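Local coordinates for protein endonuclease V (Streptomyces avermitilis, PDB 3GOC) that probably cleaves double-stranded DNA at the second phosphodiester bond 3' to a deoxyinosine, with magnesium as cofactor, in the repair of deaminated bases, at residues A[114-119]-A[140-145]; A[167-172]-A[191-196]; A[70-75]-A[103-108]; A[56-61]-A[98-103]. All blocks are in the same frame, centred on the assembly; numbering follows the deposited sequence.

In the fold
All four contacts rest on one mixed sheet of the RNase H-like fold. Contacts 3 and 4 lie together at one end, centres about 9 Å apart; their segments alternate along the chain, both include Ala103, and contact 3 lies on strand 70-79, contact 4 on its neighbour 55-64. Contacts 1 and 2 follow in series, centres about 11 Å apart, and touch where Val118 and Ala119 meet the Val170 backbone. Contact 2 lies across the chain's centre from contacts 3 and 4, about 27 and 26 Å away. Contact 1, holding Asp114, is the most central. The other three join helices and loops to the sheet that carries Asp46 and Asp114, two of the magnesium ligands.

Contact 1 (A[114-119]-A[140-145]); sequences DGYGVA and GVAKNP
Tyr116 reaches over Ala142 to the backbone of Asn144. Its CB heads away from 140-145, but with CG beside the backbone N (chi1 -43°) the ring swings back across the strand end. CE2 and CZ lie nearest the Ala142 methyl, CE2 3.4 Å from Ala142 CB, with CD2 and CE1 farther off. The methyl sits over one ring face in a CH-pi contact, 3.8 Å from the centroid and offset toward the rim. At the tip, Tyr116 OH donates to Asn144 O at 2.6 Å, approaching from above the carbonyl plane. A water donates to the same OH and takes a long bond from Asn144 N, while Asn144 OD1 accepts from Phe146 N. Putting a phenylalanine here would probably keep the ring over Ala142 but leave Asn144 O and this water without their hydroxyl partner. Toward the sheet, Gly115 N makes a weak bond to Val141 O. Asp114, a magnesium ligand, is tied to Lys143 N by a second water, 2.7 Å from Asp114 OD2. Polar atoms of the loop after strand 138-142 are therefore met by one hydroxyl and two waters, one reaching a carboxylate of the metal site.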
loop_
_atom_site.group_PDB
_atom_site.type_symbol
_atom_site.label_atom_id
_atom_site.label_comp_id
_atom_site.label_asym_id
_atom_site.label_seq_id
_atom_site.Cartn_x
_atom_site.Cartn_y
_atom_site.Cartn_z
ATOM N N ASP A 114 -4.971 9.878 13.353
ATOM C CA ASP A 114 -3.834 10.788 13.268
ATOM C C ASP A 114 -3.294 10.762 14.692
ATOM O O ASP A 114 -3.652 11.595 15.527
ATOM C CB ASP A 114 -4.292 12.202 12.919
ATOM C CG ASP A 114 -3.146 13.195 12.899
ATOM O OD1 ASP A 114 -3.395 14.415 13.045
ATOM O OD2 ASP A 114 -1.986 12.771 12.734
ATOM N N GLY A 115 -2.434 9.792 14.962
ATOM C CA GLY A 115 -1.899 9.634 16.297
ATOM C C GLY A 115 -1.243 8.283 16.465
ATOM O O GLY A 115 -0.642 7.762 15.524
ATOM N N TYR A 116 -1.380 7.705 17.656
ATOM C CA TYR A 116 -0.737 6.433 17.968
ATOM C C TYR A 116 -1.647 5.332 18.518
ATOM O O TYR A 116 -2.726 5.594 19.055
ATOM C CB TYR A 116 0.392 6.662 18.986
ATOM C CG TYR A 116 1.267 7.877 18.718
ATOM C CD1 TYR A 116 0.847 9.156 19.077
ATOM C CD2 TYR A 116 2.498 7.747 18.085
ATOM C CE1 TYR A 116 1.629 10.279 18.809
ATOM C CE2 TYR A 116 3.292 8.861 17.812
ATOM C CZ TYR A 116 2.851 10.121 18.173
ATOM O OH TYR A 116 3.620 11.222 17.877
ATOM N N GLY A 117 -1.181 4.096 18.369
ATOM C CA GLY A 117 -1.895 2.940 18.881
ATOM C C GLY A 117 -1.058 2.353 20.011
ATOM O O GLY A 117 -1.028 2.895 21.114
ATOM N N VAL A 118 -0.360 1.252 19.743
ATOM C CA VAL A 118 0.475 0.618 20.762
ATOM C C VAL A 118 1.691 1.468 21.142
ATOM O O VAL A 118 2.310 1.251 22.192
ATOM C CB VAL A 118 0.949 -0.778 20.301
ATOM C CG1 VAL A 118 -0.251 -1.692 20.113
ATOM C CG2 VAL A 118 1.727 -0.661 19.009
ATOM N N ALA A 119 2.041 2.429 20.290
ATOM C CA ALA A 119 3.168 3.330 20.557
ATOM C C ALA A 119 2.638 4.340 21.561
ATOM O O ALA A 119 2.304 5.477 21.217
ATOM C CB ALA A 119 3.601 4.031 19.265
ATOM N N GLY A 140 -2.567 3.690 13.668
ATOM C CA GLY A 140 -2.258 5.081 13.911
ATOM C C GLY A 140 -1.112 5.493 13.002
ATOM O O GLY A 140 -0.210 4.706 12.721
ATOM N N VAL A 141 -1.176 6.719 12.498
ATOM C CA VAL A 141 -0.110 7.271 11.679
ATOM C C VAL A 141 0.099 8.659 12.256
ATOM O O VAL A 141 -0.825 9.477 12.279
ATOM C CB VAL A 141 -0.477 7.388 10.186
ATOM C CG1 VAL A 141 0.699 8.003 9.429
ATOM C CG2 VAL A 141 -0.798 6.011 9.608
ATOM N N ALA A 142 1.306 8.912 12.747
ATOM C CA ALA A 142 1.632 10.192 13.376
ATOM C C ALA A 142 2.708 10.967 12.636
ATOM O O ALA A 142 3.575 10.382 11.993
ATOM C CB ALA A 142 2.062 9.954 14.816
ATOM N N LYS A 143 2.643 12.294 12.748
ATOM C CA LYS A 143 3.578 13.201 12.078
ATOM C C LYS A 143 4.924 13.338 12.781
ATOM O O LYS A 143 5.912 13.695 12.146
ATOM C CB LYS A 143 2.961 14.601 11.942
ATOM C CG LYS A 143 1.607 14.644 11.272
ATOM C CD LYS A 143 0.964 16.008 11.467
ATOM C CE LYS A 143 -0.482 16.037 11.010
ATOM N NZ LYS A 143 -0.599 15.860 9.548
ATOM N N ASN A 144 4.960 13.077 14.086
ATOM C CA ASN A 144 6.204 13.175 14.844
ATOM C C ASN A 144 6.376 11.900 15.663
ATOM O O ASN A 144 5.407 11.192 15.924
ATOM C CB ASN A 144 6.209 14.422 15.743
ATOM C CG ASN A 144 5.242 14.325 16.900
ATOM O OD1 ASN A 144 5.370 13.461 17.768
ATOM N ND2 ASN A 144 4.273 15.227 16.929
ATOM N N PRO A 145 7.616 11.593 16.085
ATOM C CA PRO A 145 7.914 10.388 16.864
ATOM C C PRO A 145 7.652 10.437 18.362
ATOM O O PRO A 145 7.960 9.478 19.066
ATOM C CB PRO A 145 9.386 10.163 16.558
ATOM C CG PRO A 145 9.909 11.564 16.549
ATOM C CD PRO A 145 8.856 12.321 15.754
HETATM O O HOH W 1 0.342 13.318 14.067
HETATM O O HOH W 2 2.352 13.156 16.063
#

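Contact 2 (A[167-172]-A[191-196]); sequences ADEVGR and VDLDHA
Leu193, in the first turn of helix 193-202, packs against Arg172, seating a helix start of this RNase H-like fold against strand 168-174, in the half of the sheet away from strand 70-79. Leu193 CB lies over the centre of the Arg172 guanidinium, 3.7 Å from CZ. Leu193 CD1 touches both Arg172 NE and Glu169 OE1, 3.5 Å from the latter, and CD2 rests on Gly171 CA at 4.0 Å. Gly171 forms a classic beta bulge with Val170 opposite Leu163. The Arg172 chain, extended from CG to NE, carries its guanidinium past Leu193 to Asp194. There both terminal nitrogens grip a single oxygen end-on: Arg172 NH2 donates to Asp194 OD1 at 2.8 Å, fairly straight (163°), and NH1, more bent, at 3.3 Å. OD1 lies in the guanidinium plane, while the carboxylate is turned 53° from it. A methionine in place of Arg172 would probably leave Asp194 OD1 without these two bonds and Leu193 CB without the flat group it covers. Asp194 also packs against Arg27 of the second subunit. Just before the helix, the N-cap residue Asp192 uses OD1 twice, accepting from His195 N at 2.9 Å and from His195 ND1 at 2.8 Å.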
loop_
_atom_site.group_PDB
_atom_site.type_symbol
_atom_site.label_atom_id
_atom_site.label_comp_id
_atom_site.label_asym_id
_atom_site.label_seq_id
_atom_site.Cartn_x
_atom_site.Cartn_y
_atom_site.Cartn_z
ATOM N N ALA A 167 13.688 -0.067 24.355
ATOM C CA ALA A 167 14.315 -1.056 23.485
ATOM C C ALA A 167 13.253 -1.902 22.796
ATOM O O ALA A 167 13.564 -2.806 22.018
ATOM C CB ALA A 167 15.244 -1.949 24.299
ATOM N N ASP A 168 11.992 -1.595 23.082
ATOM C CA ASP A 168 10.863 -2.337 22.524
ATOM C C ASP A 168 10.252 -1.689 21.288
ATOM O O ASP A 168 9.956 -0.494 21.280
ATOM C CB ASP A 168 9.779 -2.480 23.587
ATOM C CG ASP A 168 10.267 -3.214 24.812
ATOM O OD1 ASP A 168 9.776 -2.908 25.919
ATOM O OD2 ASP A 168 11.135 -4.101 24.654
ATOM N N GLU A 169 10.041 -2.484 20.247
ATOM C CA GLU A 169 9.441 -1.951 19.034
ATOM C C GLU A 169 7.958 -1.717 19.284
ATOM O O GLU A 169 7.244 -2.620 19.722
ATOM C CB GLU A 169 9.609 -2.922 17.867
ATOM C CG GLU A 169 9.060 -2.365 16.562
ATOM C CD GLU A 169 9.235 -3.309 15.396
ATOM O OE1 GLU A 169 8.389 -4.212 15.224
ATOM O OE2 GLU A 169 10.231 -3.152 14.655
ATOM N N VAL A 170 7.502 -0.497 19.012
ATOM C CA VAL A 170 6.100 -0.141 19.196
ATOM C C VAL A 170 5.479 0.368 17.896
ATOM O O VAL A 170 4.324 0.794 17.877
ATOM C CB VAL A 170 5.928 0.934 20.303
ATOM C CG1 VAL A 170 6.327 0.349 21.652
ATOM C CG2 VAL A 170 6.777 2.167 19.984
ATOM N N GLY A 171 6.253 0.311 16.818
ATOM C CA GLY A 171 5.779 0.758 15.524
ATOM C C GLY A 171 6.935 0.881 14.552
ATOM O O GLY A 171 8.003 0.301 14.764
ATOM N N ARG A 172 6.732 1.632 13.475
ATOM C CA ARG A 172 7.793 1.816 12.495
ATOM C C ARG A 172 7.828 3.216 11.921
ATOM O O ARG A 172 6.788 3.848 11.741
ATOM C CB ARG A 172 7.629 0.840 11.327
ATOM C CG ARG A 172 7.905 -0.603 11.661
ATOM C CD ARG A 172 7.567 -1.493 10.484
ATOM N NE ARG A 172 7.655 -2.903 10.843
ATOM C CZ ARG A 172 7.156 -3.890 10.105
ATOM N NH1 ARG A 172 7.282 -5.146 10.513
ATOM N NH2 ARG A 172 6.523 -3.617 8.969
ATOM N N VAL A 191 -4.796 -5.401 13.231
ATOM C CA VAL A 191 -3.985 -5.147 12.035
ATOM C C VAL A 191 -2.523 -5.361 12.425
ATOM O O VAL A 191 -2.137 -4.983 13.531
ATOM C CB VAL A 191 -4.133 -3.684 11.536
ATOM C CG1 VAL A 191 -3.320 -3.482 10.270
ATOM C CG2 VAL A 191 -5.593 -3.346 11.288
ATOM N N ASP A 192 -1.705 -5.980 11.569
ATOM C CA ASP A 192 -0.300 -6.133 11.942
ATOM C C ASP A 192 0.528 -5.007 11.325
ATOM O O ASP A 192 0.015 -4.221 10.519
ATOM C CB ASP A 192 0.279 -7.529 11.603
ATOM C CG ASP A 192 0.302 -7.860 10.118
ATOM O OD1 ASP A 192 0.270 -6.959 9.267
ATOM O OD2 ASP A 192 0.377 -9.078 9.806
ATOM N N LEU A 193 1.789 -4.891 11.729
ATOM C CA LEU A 193 2.631 -3.808 11.234
ATOM C C LEU A 193 2.832 -3.791 9.733
ATOM O O LEU A 193 2.836 -2.719 9.132
ATOM C CB LEU A 193 3.989 -3.803 11.945
ATOM C CG LEU A 193 4.063 -2.969 13.224
ATOM C CD1 LEU A 193 5.480 -3.031 13.777
ATOM C CD2 LEU A 193 3.678 -1.518 12.930
ATOM N N ASP A 194 2.999 -4.961 9.121
ATOM C CA ASP A 194 3.181 -5.008 7.677
ATOM C C ASP A 194 1.958 -4.418 6.981
ATOM O O ASP A 194 2.092 -3.627 6.048
ATOM C CB ASP A 194 3.410 -6.447 7.203
ATOM C CG ASP A 194 4.852 -6.883 7.346
ATOM O OD1 ASP A 194 5.688 -6.061 7.780
ATOM O OD2 ASP A 194 5.160 -8.052 7.019
ATOM N N HIS A 195 0.766 -4.792 7.443
ATOM C CA HIS A 195 -0.453 -4.272 6.836
ATOM C C HIS A 195 -0.652 -2.797 7.152
ATOM O O HIS A 195 -1.155 -2.044 6.319
ATOM C CB HIS A 195 -1.684 -5.067 7.281
ATOM C CG HIS A 195 -1.856 -6.367 6.562
ATOM N ND1 HIS A 195 -1.041 -7.457 6.792
ATOM C CD2 HIS A 195 -2.730 -6.749 5.600
ATOM C CE1 HIS A 195 -1.406 -8.451 6.002
ATOM N NE2 HIS A 195 -2.428 -8.048 5.268
ATOM N N ALA A 196 -0.267 -2.384 8.355
ATOM C CA ALA A 196 -0.397 -0.978 8.720
ATOM C C ALA A 196 0.467 -0.149 7.768
ATOM O O ALA A 196 0.055 0.913 7.304
ATOM C CB ALA A 196 0.047 -0.754 10.166
#

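Contact 3 (A[70-75]-A[103-108]); sequences VVAEAT and ALPCPP
Leu104 has CG beside its backbone N (chi1 -70°), which turns its branch back toward strand 70-79, where CD2 meets Ala74 CB at 3.7 Å and lies just as near the carbonyl carbon of Glu73. Two residues on, Cys106 holds SG between the backbone N and the carbonyl carbon (chi1 62°), and the sulfur comes within 4.0 Å of Ala72 CB. Segment 103-108 runs nearly antiparallel to the strand, the touching parts 163° apart in direction, and covers the two methyls that point at it. Ala72 CB takes Cys106 SG together with the ring of Pro105, whose CG is 3.9 Å away. Ala74 CB receives Leu104 CD2 and, beside it, the methyl of Ala103 at 3.8 Å.

Between the two alanines Glu73 turns its CB away, and its side chain touches Leu219 of helix 211-228, so this strand has segment 103-108 on one face and that helix on the other. Strand 70-79 is outermost in the sheet of its chain; it pairs with strand 55-64, and Val71 and Ala72 form a classic beta bulge opposite Val62, which Leu104 also touches. The loop after helix 94-102 leads into strand 110-114. Everything that meets across the contact is methyl, ring carbon, sulfur or backbone carbon, so the fit rests on apolar shape and van der Waals contact rather than on directed polar bonds.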
loop_
_atom_site.group_PDB
_atom_site.type_symbol
_atom_site.label_atom_id
_atom_site.label_comp_id
_atom_site.label_asym_id
_atom_site.label_seq_id
_atom_site.Cartn_x
_atom_site.Cartn_y
_atom_site.Cartn_z
ATOM N N VAL A 70 -13.650 10.158 -1.771
ATOM C CA VAL A 70 -14.453 10.257 -0.561
ATOM C C VAL A 70 -15.831 9.678 -0.857
ATOM O O VAL A 70 -16.453 10.018 -1.865
ATOM C CB VAL A 70 -14.608 11.723 -0.112
ATOM C CG1 VAL A 70 -15.537 11.808 1.096
ATOM C CG2 VAL A 70 -13.249 12.302 0.227
ATOM N N VAL A 71 -16.299 8.785 0.008
ATOM C CA VAL A 71 -17.615 8.191 -0.184
ATOM C C VAL A 71 -18.597 8.564 0.921
ATOM O O VAL A 71 -19.804 8.416 0.754
ATOM C CB VAL A 71 -17.539 6.652 -0.300
ATOM C CG1 VAL A 71 -16.727 6.272 -1.529
ATOM C CG2 VAL A 71 -16.925 6.057 0.949
ATOM N N ALA A 72 -18.085 9.063 2.046
ATOM C CA ALA A 72 -18.945 9.458 3.160
ATOM C C ALA A 72 -18.156 10.241 4.196
ATOM O O ALA A 72 -16.941 10.096 4.297
ATOM C CB ALA A 72 -19.555 8.222 3.804
ATOM N N GLU A 73 -18.848 11.076 4.961
ATOM C CA GLU A 73 -18.194 11.854 6.006
ATOM C C GLU A 73 -19.203 12.253 7.068
ATOM O O GLU A 73 -20.402 12.318 6.802
ATOM C CB GLU A 73 -17.534 13.104 5.418
ATOM C CG GLU A 73 -18.488 14.052 4.728
ATOM C CD GLU A 73 -17.778 15.245 4.112
ATOM O OE1 GLU A 73 -16.803 15.034 3.360
ATOM O OE2 GLU A 73 -18.196 16.392 4.380
ATOM N N ALA A 74 -18.715 12.506 8.278
ATOM C CA ALA A 74 -19.582 12.901 9.378
ATOM C C ALA A 74 -18.756 13.579 10.457
ATOM O O ALA A 74 -17.562 13.327 10.579
ATOM C CB ALA A 74 -20.288 11.678 9.955
ATOM N N THR A 75 -19.391 14.456 11.225
ATOM C CA THR A 75 -18.708 15.133 12.316
ATOM C C THR A 75 -19.605 15.106 13.543
ATOM O O THR A 75 -20.802 14.822 13.453
ATOM C CB THR A 75 -18.381 16.611 11.982
ATOM O OG1 THR A 75 -19.592 17.319 11.692
ATOM C CG2 THR A 75 -17.437 16.699 10.799
ATOM N N ALA A 103 -22.311 8.384 13.245
ATOM C CA ALA A 103 -23.091 9.233 12.354
ATOM C C ALA A 103 -22.883 8.901 10.879
ATOM O O ALA A 103 -23.607 9.403 10.019
ATOM C CB ALA A 103 -22.763 10.697 12.608
ATOM N N LEU A 104 -21.895 8.063 10.585
ATOM C CA LEU A 104 -21.625 7.675 9.204
ATOM C C LEU A 104 -22.732 6.778 8.677
ATOM O O LEU A 104 -23.360 6.041 9.429
ATOM C CB LEU A 104 -20.301 6.923 9.103
ATOM C CG LEU A 104 -19.016 7.720 9.334
ATOM C CD1 LEU A 104 -17.844 6.757 9.435
ATOM C CD2 LEU A 104 -18.806 8.718 8.199
ATOM N N PRO A 105 -22.981 6.832 7.366
ATOM C CA PRO A 105 -24.022 6.016 6.738
ATOM C C PRO A 105 -23.516 4.632 6.340
ATOM O O PRO A 105 -24.271 3.813 5.822
ATOM C CB PRO A 105 -24.416 6.851 5.528
ATOM C CG PRO A 105 -23.106 7.428 5.110
ATOM C CD PRO A 105 -22.482 7.856 6.431
ATOM N N CYS A 106 -22.236 4.374 6.581
ATOM C CA CYS A 106 -21.653 3.088 6.233
ATOM C C CYS A 106 -20.549 2.718 7.223
ATOM O O CYS A 106 -20.079 3.557 7.999
ATOM C CB CYS A 106 -21.054 3.152 4.823
ATOM S SG CYS A 106 -19.690 4.361 4.671
ATOM N N PRO A 107 -20.129 1.444 7.219
ATOM C CA PRO A 107 -19.064 1.010 8.128
ATOM C C PRO A 107 -17.768 1.686 7.686
ATOM O O PRO A 107 -17.588 1.982 6.504
ATOM C CB PRO A 107 -19.031 -0.497 7.922
ATOM C CG PRO A 107 -20.453 -0.823 7.580
ATOM C CD PRO A 107 -20.803 0.283 6.611
ATOM N N PRO A 108 -16.844 1.929 8.626
ATOM C CA PRO A 108 -15.585 2.588 8.262
ATOM C C PRO A 108 -14.522 1.715 7.612
ATOM O O PRO A 108 -13.620 2.226 6.949
ATOM C CB PRO A 108 -15.115 3.166 9.590
ATOM C CG PRO A 108 -15.559 2.128 10.570
ATOM C CD PRO A 108 -16.955 1.757 10.086
#

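Contact 4 (A[56-61]-A[98-103]); sequences VVAAAV and LAALDA
Ala100 drops its methyl onto strand 56-61 between Ala58 and Ala60. Ala100 CB is 3.9 Å from Ala58 O, 4.1 Å from Ala58 CB and 4.3 Å from Ala60 CB, so one helix methyl rests against two strand methyls and the edge of the backbone between them. One residue later Leu101 adds a second touch: with CG beside its backbone N (chi1 -70°), the branch leans back to the strand and CD2 lies 4.0 Å from Ala60 CB. The axes of strand 56-61 and helix 98-102 approach to 7.2 Å, their directions 38° apart, a closeness consistent with facing groups that are mostly methyls.

Helix 94-102 is the helical part of a beta-alpha-beta crossover. It joins strand 70-79 to the parallel strand 110-114, and on the way passes over the sheet of this RNase H-like fold, here across strand 55-64. Within the helix, Asp102 N bonds to Leu98 O at 2.9 Å. Around the methyls, Leu101 also touches Val45, Ala58 touches Val47, and Ala60 meets Leu104 from the loop beyond the helix.

On the strand itself, Ala58 and Ala60 are fixed by backbone bonds to Ala76 and Ala74 of strand 70-79. Ala59, between them, sends its CB the other way, onto Leu219 and Cys220 of helix 211-228. The opposite edge of the strand pairs with strand 41-49, where Ala59 bonds through its backbone to Asp46, a ligand of both magnesium ions.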
loop_
_atom_site.group_PDB
_atom_site.type_symbol
_atom_site.label_atom_id
_atom_site.label_comp_id
_atom_site.label_asym_id
_atom_site.label_seq_id
_atom_site.Cartn_x
_atom_site.Cartn_y
_atom_site.Cartn_z
ATOM N N VAL A 56 -14.810 19.746 21.819
ATOM C CA VAL A 56 -13.949 19.072 20.863
ATOM C C VAL A 56 -14.827 18.609 19.707
ATOM O O VAL A 56 -15.968 18.195 19.910
ATOM C CB VAL A 56 -13.191 17.867 21.517
ATOM C CG1 VAL A 56 -14.176 16.879 22.129
ATOM C CG2 VAL A 56 -12.302 17.187 20.481
ATOM N N VAL A 57 -14.307 18.728 18.492
ATOM C CA VAL A 57 -15.053 18.324 17.309
ATOM C C VAL A 57 -14.310 17.212 16.597
ATOM O O VAL A 57 -13.119 17.331 16.311
ATOM C CB VAL A 57 -15.244 19.509 16.337
ATOM C CG1 VAL A 57 -15.847 19.016 15.027
ATOM C CG2 VAL A 57 -16.159 20.551 16.972
ATOM N N ALA A 58 -15.017 16.122 16.324
ATOM C CA ALA A 58 -14.421 14.983 15.647
ATOM C C ALA A 58 -14.976 14.838 14.245
ATOM O O ALA A 58 -16.125 15.195 13.979
ATOM C CB ALA A 58 -14.690 13.714 16.431
ATOM N N ALA A 59 -14.141 14.333 13.347
ATOM C CA ALA A 59 -14.559 14.102 11.976
ATOM C C ALA A 59 -14.134 12.709 11.555
ATOM O O ALA A 59 -13.091 12.207 11.973
ATOM C CB ALA A 59 -13.937 15.136 11.038
ATOM N N ALA A 60 -14.970 12.078 10.743
ATOM C CA ALA A 60 -14.671 10.760 10.209
ATOM C C ALA A 60 -14.922 10.885 8.714
ATOM O O ALA A 60 -15.997 11.310 8.293
ATOM C CB ALA A 60 -15.591 9.710 10.816
ATOM N N VAL A 61 -13.916 10.551 7.917
ATOM C CA VAL A 61 -14.046 10.624 6.470
ATOM C C VAL A 61 -13.739 9.261 5.880
ATOM O O VAL A 61 -12.635 8.743 6.032
ATOM C CB VAL A 61 -13.088 11.667 5.866
ATOM C CG1 VAL A 61 -13.260 11.705 4.351
ATOM C CG2 VAL A 61 -13.370 13.042 6.460
ATOM N N LEU A 98 -16.409 8.425 18.714
ATOM C CA LEU A 98 -17.374 7.339 18.543
ATOM C C LEU A 98 -18.657 7.894 17.931
ATOM O O LEU A 98 -19.282 7.247 17.095
ATOM C CB LEU A 98 -17.679 6.674 19.894
ATOM C CG LEU A 98 -16.538 5.849 20.503
ATOM C CD1 LEU A 98 -16.922 5.428 21.913
ATOM C CD2 LEU A 98 -16.241 4.633 19.637
ATOM N N ALA A 99 -19.036 9.106 18.333
ATOM C CA ALA A 99 -20.247 9.739 17.817
ATOM C C ALA A 99 -20.128 10.065 16.328
ATOM O O ALA A 99 -21.085 9.904 15.562
ATOM C CB ALA A 99 -20.556 11.004 18.613
ATOM N N ALA A 100 -18.959 10.538 15.911
ATOM C CA ALA A 100 -18.764 10.860 14.502
ATOM C C ALA A 100 -18.840 9.581 13.677
ATOM O O ALA A 100 -19.449 9.562 12.606
ATOM C CB ALA A 100 -17.412 11.555 14.290
ATOM N N LEU A 101 -18.220 8.508 14.166
ATOM C CA LEU A 101 -18.260 7.240 13.434
ATOM C C LEU A 101 -19.691 6.726 13.358
ATOM O O LEU A 101 -20.134 6.244 12.312
ATOM C CB LEU A 101 -17.370 6.197 14.121
ATOM C CG LEU A 101 -15.860 6.441 14.019
ATOM C CD1 LEU A 101 -15.152 5.580 15.046
ATOM C CD2 LEU A 101 -15.361 6.125 12.611
ATOM N N ASP A 102 -20.418 6.834 14.465
ATOM C CA ASP A 102 -21.805 6.366 14.498
ATOM C C ASP A 102 -22.700 7.148 13.545
ATOM O O ASP A 102 -23.726 6.640 13.090
ATOM C CB ASP A 102 -22.378 6.459 15.916
ATOM C CG ASP A 102 -21.801 5.411 16.850
ATOM O OD1 ASP A 102 -21.291 4.384 16.354
ATOM O OD2 ASP A 102 -21.877 5.605 18.083
ATOM N N ALA A 103 -22.311 8.384 13.245
ATOM C CA ALA A 103 -23.091 9.233 12.354
ATOM C C ALA A 103 -22.883 8.901 10.879
ATOM O O ALA A 103 -23.607 9.403 10.019
ATOM C CB ALA A 103 -22.763 10.697 12.608
#